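Local structure of glycerol-3-phosphate dehydrogenase [NAD(+)] (Dunaliella salina, 6IUY) at residues Ser304-Asn307 with Leu308-Ile312; Ser435-Gln438 with Gln439-Gln442; Ala271-Met274 with Val275-Thr279; Val565-Ser568 with Asp569-Gln572. The protein probably interconverts sn-glycerol 3-phosphate and dihydroxyacetone phosphate using NAD and, with its magnesium-binding haloacid dehalogenase-like domain, converts dihydroxyacetone phosphate directly to glycerol. One frame throughout, in Å; residues are numbered along the deposited sequence.

Contact 1: Ser304-Asn307 with Leu308-Ile312; sequences SGRN and LIEYI
Arg306 meets Ile309 and Glu310 where a type II' beta turn, Ser304 to Asn307, leads into helix 307-315 of the NAD-binding part. The arginine chain bends at chi2 (100°) and chi3, which lays the guanidinium beside the helix. One face of this group rests on Ile309, with CB 3.8 Å above the plane and toward its rim. Glu310 OE2 lies at the guanidinium edge, near its plane; the guanidinium and carboxylate planes are 53° apart. Arg306 NE and Glu310 OE2 stay 4.3 Å apart, beyond a salt bridge, and the two side chains cross at about a right angle. The stronger polar partner of Arg306 is Ser335, whose OG bonds to NH1; Glu300 adds a weak, long ion pair. With an alanine here, Ser335 OG would probably lose this mate and Ile309 the group lying over it. Behind these side chains the first helical bonds form. Glu310 N donates to Arg306 O at 3.2 Å, and Tyr311 N to Asn307 O at 2.9 Å. The buried Leu308 packs on Val298, Pro319 and Ile320. Gly305 has positive phi, as the turn requires. Asn307 ND2 reaches back across the turn to Ser304 O in a weak bond of 3.3 Å.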
# COMPACT_ATOMS: atom_id res chain seq x y z
N SER A 304 7.89 16.92 -39.74
CA SER A 304 8.24 15.67 -40.38
C SER A 304 7.17 15.20 -41.36
O SER A 304 7.44 14.38 -42.23
CB SER A 304 8.51 14.60 -39.32
OG SER A 304 7.43 14.55 -38.43
N GLY A 305 5.95 15.70 -41.23
CA GLY A 305 4.92 15.36 -42.19
C GLY A 305 4.71 13.86 -42.36
O GLY A 305 4.69 13.10 -41.39
N ARG A 306 4.59 13.45 -43.61
CA ARG A 306 4.25 12.09 -43.99
C ARG A 306 5.42 11.15 -43.88
O ARG A 306 5.26 9.93 -43.84
CB ARG A 306 3.72 12.08 -45.43
CG ARG A 306 3.31 10.71 -45.92
CD ARG A 306 1.80 10.55 -45.85
NE ARG A 306 1.37 9.29 -45.24
CZ ARG A 306 0.48 9.21 -44.24
NH1 ARG A 306 -0.05 10.33 -43.77
NH2 ARG A 306 0.12 8.03 -43.73
N ASN A 307 6.61 11.71 -43.88
CA ASN A 307 7.82 10.89 -43.88
C ASN A 307 7.98 10.02 -42.62
O ASN A 307 8.56 8.94 -42.66
CB ASN A 307 9.02 11.82 -44.06
CG ASN A 307 8.96 12.59 -45.38
OD1 ASN A 307 9.41 12.09 -46.40
ND2 ASN A 307 8.40 13.81 -45.35
N LEU A 308 7.42 10.48 -41.51
CA LEU A 308 7.49 9.74 -40.25
C LEU A 308 6.77 8.42 -40.36
O LEU A 308 7.32 7.36 -40.03
CB LEU A 308 6.89 10.55 -39.11
CG LEU A 308 6.90 9.94 -37.71
CD1 LEU A 308 8.30 9.47 -37.36
CD2 LEU A 308 6.42 10.99 -36.72
N ILE A 309 5.51 8.52 -40.80
CA ILE A 309 4.62 7.37 -40.97
C ILE A 309 5.29 6.36 -41.89
O ILE A 309 5.36 5.17 -41.56
CB ILE A 309 3.26 7.82 -41.53
CG1 ILE A 309 2.46 8.54 -40.44
CG2 ILE A 309 2.47 6.65 -42.08
CD1 ILE A 309 2.93 9.97 -40.14
N GLU A 310 5.85 6.85 -43.00
CA GLU A 310 6.49 5.98 -44.00
C GLU A 310 7.75 5.34 -43.46
O GLU A 310 8.11 4.22 -43.83
CB GLU A 310 6.81 6.78 -45.27
CG GLU A 310 5.56 7.45 -45.90
CD GLU A 310 5.88 8.35 -47.10
OE1 GLU A 310 7.05 8.42 -47.52
OE2 GLU A 310 4.95 9.00 -47.63
N TYR A 311 8.44 6.04 -42.56
CA TYR A 311 9.65 5.47 -41.97
C TYR A 311 9.22 4.33 -41.04
O TYR A 311 9.80 3.25 -41.05
CB TYR A 311 10.45 6.56 -41.23
CG TYR A 311 11.75 6.06 -40.62
CD1 TYR A 311 12.98 6.29 -41.24
CD2 TYR A 311 11.74 5.35 -39.43
CE1 TYR A 311 14.16 5.82 -40.68
CE2 TYR A 311 12.90 4.89 -38.86
CZ TYR A 311 14.11 5.12 -39.49
OH TYR A 311 15.26 4.64 -38.88
N ILE A 312 8.17 4.58 -40.26
CA ILE A 312 7.70 3.57 -39.31
C ILE A 312 7.29 2.30 -40.03
O ILE A 312 7.67 1.21 -39.61
CB ILE A 312 6.54 4.09 -38.47
CG1 ILE A 312 7.06 5.20 -37.54
CG2 ILE A 312 5.92 2.97 -37.66
CD1 ILE A 312 5.98 6.04 -36.92

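Contact 2: Ser435-Gln438 with Gln439-Gln442; sequences SLWQ and QLFQ
Side-chain atom OE1 of Gln442 is gripped by two N-H groups: Ile448 N and, weakly, NE2 of Gln438. The Gln438 NE2 to Gln442 OE1 bond is long at 3.4 Å but nearly straight, 169°. It closes the last turn of helix 431-441, the helix of the beta-alpha-beta unit between strands 422-427 and 446-451. The two glutamine chains lie side by side, with their amide planes 85° apart. Ile448 belongs to the outgoing strand, so the Gln442 amide ties the helix end to the strand that follows. Gln442 has already left helical backbone angles, yet its N still donates to Gln438 O at 2.9 Å.

The buried face of the same turns is apolar. Trp437 and Leu440 point the same way, and Leu440 CD2 meets the indole at its edge, 3.4 Å from Trp437 CZ3. Phe441 runs alongside the indole too, with its CE2 3.9 Å from Trp437 CE3. Trp437 and Phe441 both pack on Ile376 of strand 374-377, while Leu436 and Leu440 touch Phe290. Phe441 CG sits beside its own backbone N (chi1 -79°). This turns the ring edge toward the preceding turn, with CD2 3.5 Å from Trp437 O and that oxygen in the ring plane.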
# COMPACT_ATOMS: atom_id res chain seq x y z
N SER A 435 -9.79 -10.24 -19.21
CA SER A 435 -9.20 -11.41 -19.83
C SER A 435 -8.56 -11.11 -21.20
O SER A 435 -7.45 -11.57 -21.51
CB SER A 435 -10.26 -12.50 -19.98
OG SER A 435 -9.77 -13.57 -20.77
N LEU A 436 -9.28 -10.37 -22.04
CA LEU A 436 -8.79 -9.95 -23.35
C LEU A 436 -7.54 -9.08 -23.22
O LEU A 436 -6.49 -9.38 -23.78
CB LEU A 436 -9.90 -9.17 -24.08
CG LEU A 436 -9.67 -8.79 -25.55
CD1 LEU A 436 -9.82 -10.01 -26.45
CD2 LEU A 436 -10.61 -7.66 -25.99
N TRP A 437 -7.66 -8.00 -22.45
CA TRP A 437 -6.52 -7.10 -22.23
C TRP A 437 -5.30 -7.82 -21.66
O TRP A 437 -4.16 -7.54 -22.08
CB TRP A 437 -6.94 -5.96 -21.31
CG TRP A 437 -7.96 -5.07 -21.93
CD1 TRP A 437 -9.15 -4.69 -21.40
CD2 TRP A 437 -7.89 -4.47 -23.24
NE1 TRP A 437 -9.81 -3.86 -22.27
CE2 TRP A 437 -9.07 -3.73 -23.41
CE3 TRP A 437 -6.94 -4.49 -24.26
CZ2 TRP A 437 -9.32 -3.00 -24.58
CZ3 TRP A 437 -7.19 -3.75 -25.40
CH2 TRP A 437 -8.37 -3.03 -25.56
N GLN A 438 -5.50 -8.75 -20.73
CA GLN A 438 -4.36 -9.43 -20.15
C GLN A 438 -3.64 -10.26 -21.19
O GLN A 438 -2.41 -10.27 -21.25
CB GLN A 438 -4.76 -10.32 -18.98
CG GLN A 438 -3.57 -11.04 -18.35
CD GLN A 438 -3.95 -11.83 -17.09
OE1 GLN A 438 -5.11 -12.20 -16.90
NE2 GLN A 438 -2.97 -12.09 -16.25
N GLN A 439 -4.42 -10.96 -22.02
CA GLN A 439 -3.83 -11.75 -23.10
C GLN A 439 -3.11 -10.82 -24.08
O GLN A 439 -2.06 -11.17 -24.59
CB GLN A 439 -4.91 -12.59 -23.83
CG GLN A 439 -4.37 -13.37 -25.05
CD GLN A 439 -5.41 -14.34 -25.66
OE1 GLN A 439 -6.54 -14.46 -25.18
NE2 GLN A 439 -5.01 -15.04 -26.73
N LEU A 440 -3.64 -9.63 -24.30
CA LEU A 440 -3.01 -8.70 -25.24
C LEU A 440 -1.67 -8.13 -24.72
O LEU A 440 -0.66 -8.16 -25.43
CB LEU A 440 -3.99 -7.57 -25.57
CG LEU A 440 -3.74 -6.73 -26.82
CD1 LEU A 440 -3.60 -7.63 -28.04
CD2 LEU A 440 -4.87 -5.73 -26.98
N PHE A 441 -1.67 -7.64 -23.48
CA PHE A 441 -0.52 -6.92 -22.92
C PHE A 441 0.52 -7.77 -22.18
O PHE A 441 1.70 -7.40 -22.15
CB PHE A 441 -1.01 -5.84 -21.96
CG PHE A 441 -1.50 -4.60 -22.64
CD1 PHE A 441 -0.61 -3.59 -23.00
CD2 PHE A 441 -2.86 -4.41 -22.89
CE1 PHE A 441 -1.05 -2.43 -23.60
CE2 PHE A 441 -3.31 -3.25 -23.50
CZ PHE A 441 -2.41 -2.26 -23.86
N GLN A 442 0.13 -8.86 -21.55
CA GLN A 442 1.11 -9.62 -20.76
C GLN A 442 2.18 -10.30 -21.62
O GLN A 442 1.86 -11.10 -22.51
CB GLN A 442 0.43 -10.67 -19.89
CG GLN A 442 1.39 -11.45 -19.00
CD GLN A 442 0.67 -12.11 -17.83
OE1 GLN A 442 0.28 -11.45 -16.86
NE2 GLN A 442 0.46 -13.41 -17.94

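Contact 3: Ala271-Met274 with Val275-Thr279; sequences AVRM and VAQST
Arg273 and Gln277 are brought together by different first torsions, one turn apart on helix 266-282. Arg273 CG points away from the backbone N (chi1 172°), and the chain runs extended to NE. Gln277 CG lies beside its own N (chi1 -69°), with the rest of the chain extended. The glutamine amide therefore reaches back over one face of the guanidinium. Its NE2 stands 3.5 Å above that plane, toward the rim, and 3.6 Å from Arg273 NH1. The amide and guanidinium planes are 62° apart. This is packing and not a hydrogen bond, since both atoms are donors.

The two side chains share an acceptor. Glu419 OE2 takes a salt bridge from Arg273 NH1 and a hydrogen bond from Gln277 NE2. Arg273 NE is fixed by Asp326 O, and Gln277 OE1 bonds to Tyr445 OH. A leucine in place of Gln277 would probably leave Tyr445 OH without this mate and Glu419 with one donor fewer.

The helix bonds beneath are regular. Val275 N donates to Ala271 O at 2.9 Å, and Gln277 N to Arg273 O at 3.2 Å.

This is the helix after the first strand of a Rossmann-type fold; its start, Ala266 to Ala268, binds NAD. Val272 and Val275 face strands 257-262 and 293-297. Val275 also packs on Leu440 and Phe441 of helix 431-441, where Ser278 OG bonds to Leu440 O.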
# COMPACT_ATOMS: atom_id res chain seq x y z
N ALA A 271 4.38 0.17 -25.81
CA ALA A 271 3.15 -0.57 -25.62
C ALA A 271 2.75 -1.35 -26.90
O ALA A 271 2.52 -2.58 -26.86
CB ALA A 271 2.03 0.38 -25.18
N VAL A 272 2.68 -0.66 -28.04
CA VAL A 272 2.27 -1.34 -29.29
C VAL A 272 3.24 -2.46 -29.62
O VAL A 272 2.86 -3.44 -30.26
CB VAL A 272 2.18 -0.37 -30.49
CG1 VAL A 272 3.51 -0.26 -31.19
CG2 VAL A 272 1.13 -0.86 -31.47
N ARG A 273 4.49 -2.32 -29.18
CA ARG A 273 5.49 -3.35 -29.45
C ARG A 273 5.18 -4.64 -28.69
O ARG A 273 5.40 -5.76 -29.22
CB ARG A 273 6.88 -2.84 -29.05
CG ARG A 273 7.96 -3.91 -29.10
CD ARG A 273 9.34 -3.39 -28.75
NE ARG A 273 10.36 -4.32 -29.26
CZ ARG A 273 10.92 -5.30 -28.55
NH1 ARG A 273 10.57 -5.49 -27.28
NH2 ARG A 273 11.82 -6.10 -29.10
N MET A 274 4.70 -4.50 -27.46
CA MET A 274 4.33 -5.64 -26.63
C MET A 274 3.03 -6.26 -27.13
O MET A 274 2.91 -7.46 -27.24
CB MET A 274 4.17 -5.24 -25.16
CG MET A 274 5.42 -4.61 -24.53
SD MET A 274 5.21 -4.55 -22.72
CE MET A 274 4.19 -3.11 -22.47
N VAL A 275 2.07 -5.39 -27.40
CA VAL A 275 0.78 -5.77 -27.97
C VAL A 275 0.94 -6.48 -29.32
O VAL A 275 0.29 -7.50 -29.60
CB VAL A 275 -0.06 -4.51 -28.11
CG1 VAL A 275 -1.07 -4.63 -29.22
CG2 VAL A 275 -0.67 -4.18 -26.75
N ALA A 276 1.85 -5.97 -30.14
CA ALA A 276 2.12 -6.62 -31.41
C ALA A 276 2.73 -8.02 -31.23
O ALA A 276 2.45 -8.92 -32.01
CB ALA A 276 3.02 -5.73 -32.28
N GLN A 277 3.57 -8.21 -30.21
CA GLN A 277 4.15 -9.54 -29.95
C GLN A 277 3.08 -10.56 -29.59
O GLN A 277 3.17 -11.70 -30.02
CB GLN A 277 5.20 -9.50 -28.84
CG GLN A 277 6.46 -8.77 -29.22
CD GLN A 277 7.40 -8.57 -28.05
OE1 GLN A 277 7.00 -8.65 -26.88
NE2 GLN A 277 8.67 -8.32 -28.37
N SER A 278 2.10 -10.14 -28.80
CA SER A 278 0.99 -11.00 -28.40
C SER A 278 0.11 -11.46 -29.59
O SER A 278 -0.22 -12.65 -29.70
CB SER A 278 0.13 -10.30 -27.36
OG SER A 278 0.87 -10.11 -26.15
N THR A 279 -0.28 -10.53 -30.46
CA THR A 279 -1.11 -10.88 -31.60
C THR A 279 -0.36 -11.75 -32.59
O THR A 279 -0.93 -12.67 -33.20
CB THR A 279 -1.62 -9.65 -32.34
OG1 THR A 279 -0.51 -8.94 -32.89
CG2 THR A 279 -2.35 -8.78 -31.38

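Contact 4: Val565-Ser568 with Asp569-Gln572; sequences VLTS and DEVQ
Glu570 folds back along helix 564-577 and lays its carboxylate against the previous turn, at Leu566 and Thr567. Its CG stands beside the backbone N (chi1 -68°), and a bend at chi2 (144°) completes the return. The two oxygens then divide. OE2 lies 3.7 Å from Leu566 CB, and OE1 lies 3.4 Å from Thr567 CA. The Thr567 side chain slants across the glutamate and does not bond to it; its OG1 is bonded instead to Gln563 O, just before the helix starts.

Asp569 turns back toward Val565, its CG 3.5 Å from Val565 O. Its OD1 is held from outside by His595 NE2 and Asn591 ND2. The same Asn591 also binds Ser568 OG, so one amide links two neighbouring residues to helix 585-594. Thr567 and Val571 face helix 454-477, where both pack on Ile466. Glu570 reaches His353 and strand 382-385. The contact thus sits between helices of the C-terminal part and that strand, with the Thr567 side chain about 7 Å from the bound NAD.

Gln572 curls back at chi2 toward Ser568. One water fills the bridge, donating to Ser568 O at 2.8 Å and to Gln572 OE1 at 2.7 Å. Ser568 O also accepts the helix bond from Gln572 N, 2.9 Å away.

Glu570 OE2 lies only 3.1 Å from Leu566 O, and both are acceptors. That closeness would be costly alone. It is probably offset by the donors on the carboxylate: His353 NE2 at OE2 and Met382 N at OE1.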
# COMPACT_ATOMS: atom_id res chain seq x y z
N VAL A 565 2.91 18.95 -14.40
CA VAL A 565 2.53 20.33 -14.12
C VAL A 565 1.11 20.61 -14.61
O VAL A 565 0.34 21.29 -13.92
CB VAL A 565 3.53 21.31 -14.76
CG1 VAL A 565 2.97 22.73 -14.73
CG2 VAL A 565 4.86 21.22 -14.04
N LEU A 566 0.77 20.07 -15.78
CA LEU A 566 -0.63 20.08 -16.24
C LEU A 566 -1.53 19.41 -15.20
O LEU A 566 -2.61 19.90 -14.88
CB LEU A 566 -0.77 19.37 -17.59
CG LEU A 566 -0.14 20.06 -18.81
CD1 LEU A 566 -0.19 19.13 -20.02
CD2 LEU A 566 -0.85 21.35 -19.11
N THR A 567 -1.08 18.29 -14.65
CA THR A 567 -1.90 17.59 -13.67
C THR A 567 -1.97 18.40 -12.37
O THR A 567 -3.00 18.44 -11.72
CB THR A 567 -1.36 16.17 -13.38
OG1 THR A 567 -1.13 15.48 -14.61
CG2 THR A 567 -2.32 15.37 -12.50
N SER A 568 -0.87 19.06 -12.00
CA SER A 568 -0.88 19.93 -10.82
C SER A 568 -1.96 21.00 -10.95
O SER A 568 -2.74 21.23 -10.01
CB SER A 568 0.49 20.59 -10.62
OG SER A 568 0.54 21.32 -9.40
N ASP A 569 -2.00 21.66 -12.10
CA ASP A 569 -2.99 22.72 -12.34
C ASP A 569 -4.39 22.14 -12.36
O ASP A 569 -5.31 22.73 -11.79
CB ASP A 569 -2.71 23.47 -13.65
CG ASP A 569 -1.43 24.30 -13.61
OD1 ASP A 569 -0.86 24.51 -12.51
OD2 ASP A 569 -0.98 24.75 -14.69
N GLU A 570 -4.58 21.00 -12.99
CA GLU A 570 -5.93 20.44 -13.05
C GLU A 570 -6.48 20.20 -11.64
O GLU A 570 -7.59 20.62 -11.32
CB GLU A 570 -5.95 19.14 -13.87
CG GLU A 570 -5.67 19.38 -15.36
CD GLU A 570 -4.85 18.26 -16.02
OE1 GLU A 570 -4.75 17.15 -15.43
OE2 GLU A 570 -4.29 18.51 -17.12
N VAL A 571 -5.70 19.53 -10.81
CA VAL A 571 -6.08 19.27 -9.42
C VAL A 571 -6.24 20.56 -8.61
O VAL A 571 -7.15 20.68 -7.77
CB VAL A 571 -5.06 18.35 -8.73
CG1 VAL A 571 -5.29 18.31 -7.20
CG2 VAL A 571 -5.13 16.99 -9.33
N GLN A 572 -5.37 21.55 -8.84
CA GLN A 572 -5.49 22.77 -8.06
C GLN A 572 -6.79 23.49 -8.38
O GLN A 572 -7.41 24.08 -7.49
CB GLN A 572 -4.31 23.71 -8.30
CG GLN A 572 -4.11 24.70 -7.16
CD GLN A 572 -3.87 23.99 -5.84
OE1 GLN A 572 -3.33 22.88 -5.82
NE2 GLN A 572 -4.27 24.61 -4.74
O HOH W 1 -2.71 20.62 -7.23

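Overall arrangement
Contact 3 is buried; contact 2, beside it, is partly so. Their centres are 10 Å apart, and they touch as two helices of the NAD-binding part. They meet through apolar side chains and a hydrogen bond from a serine hydroxyl to a backbone carbonyl. Contact 1 lies toward the surface of the same part, its nearest atoms about 8 Å from contact 3. There a turn and a helix start combine an exposed charged side with a buried leucine. Contact 4 is separate, about 19 Å or more from the others at nearest atoms, in the helical C-terminal part. Contacts 3 and 4 tie polar side chains to several outside partners. Contact 2 relies more on ring packing, and contact 1 on a turn and an arginine laid over an isoleucine.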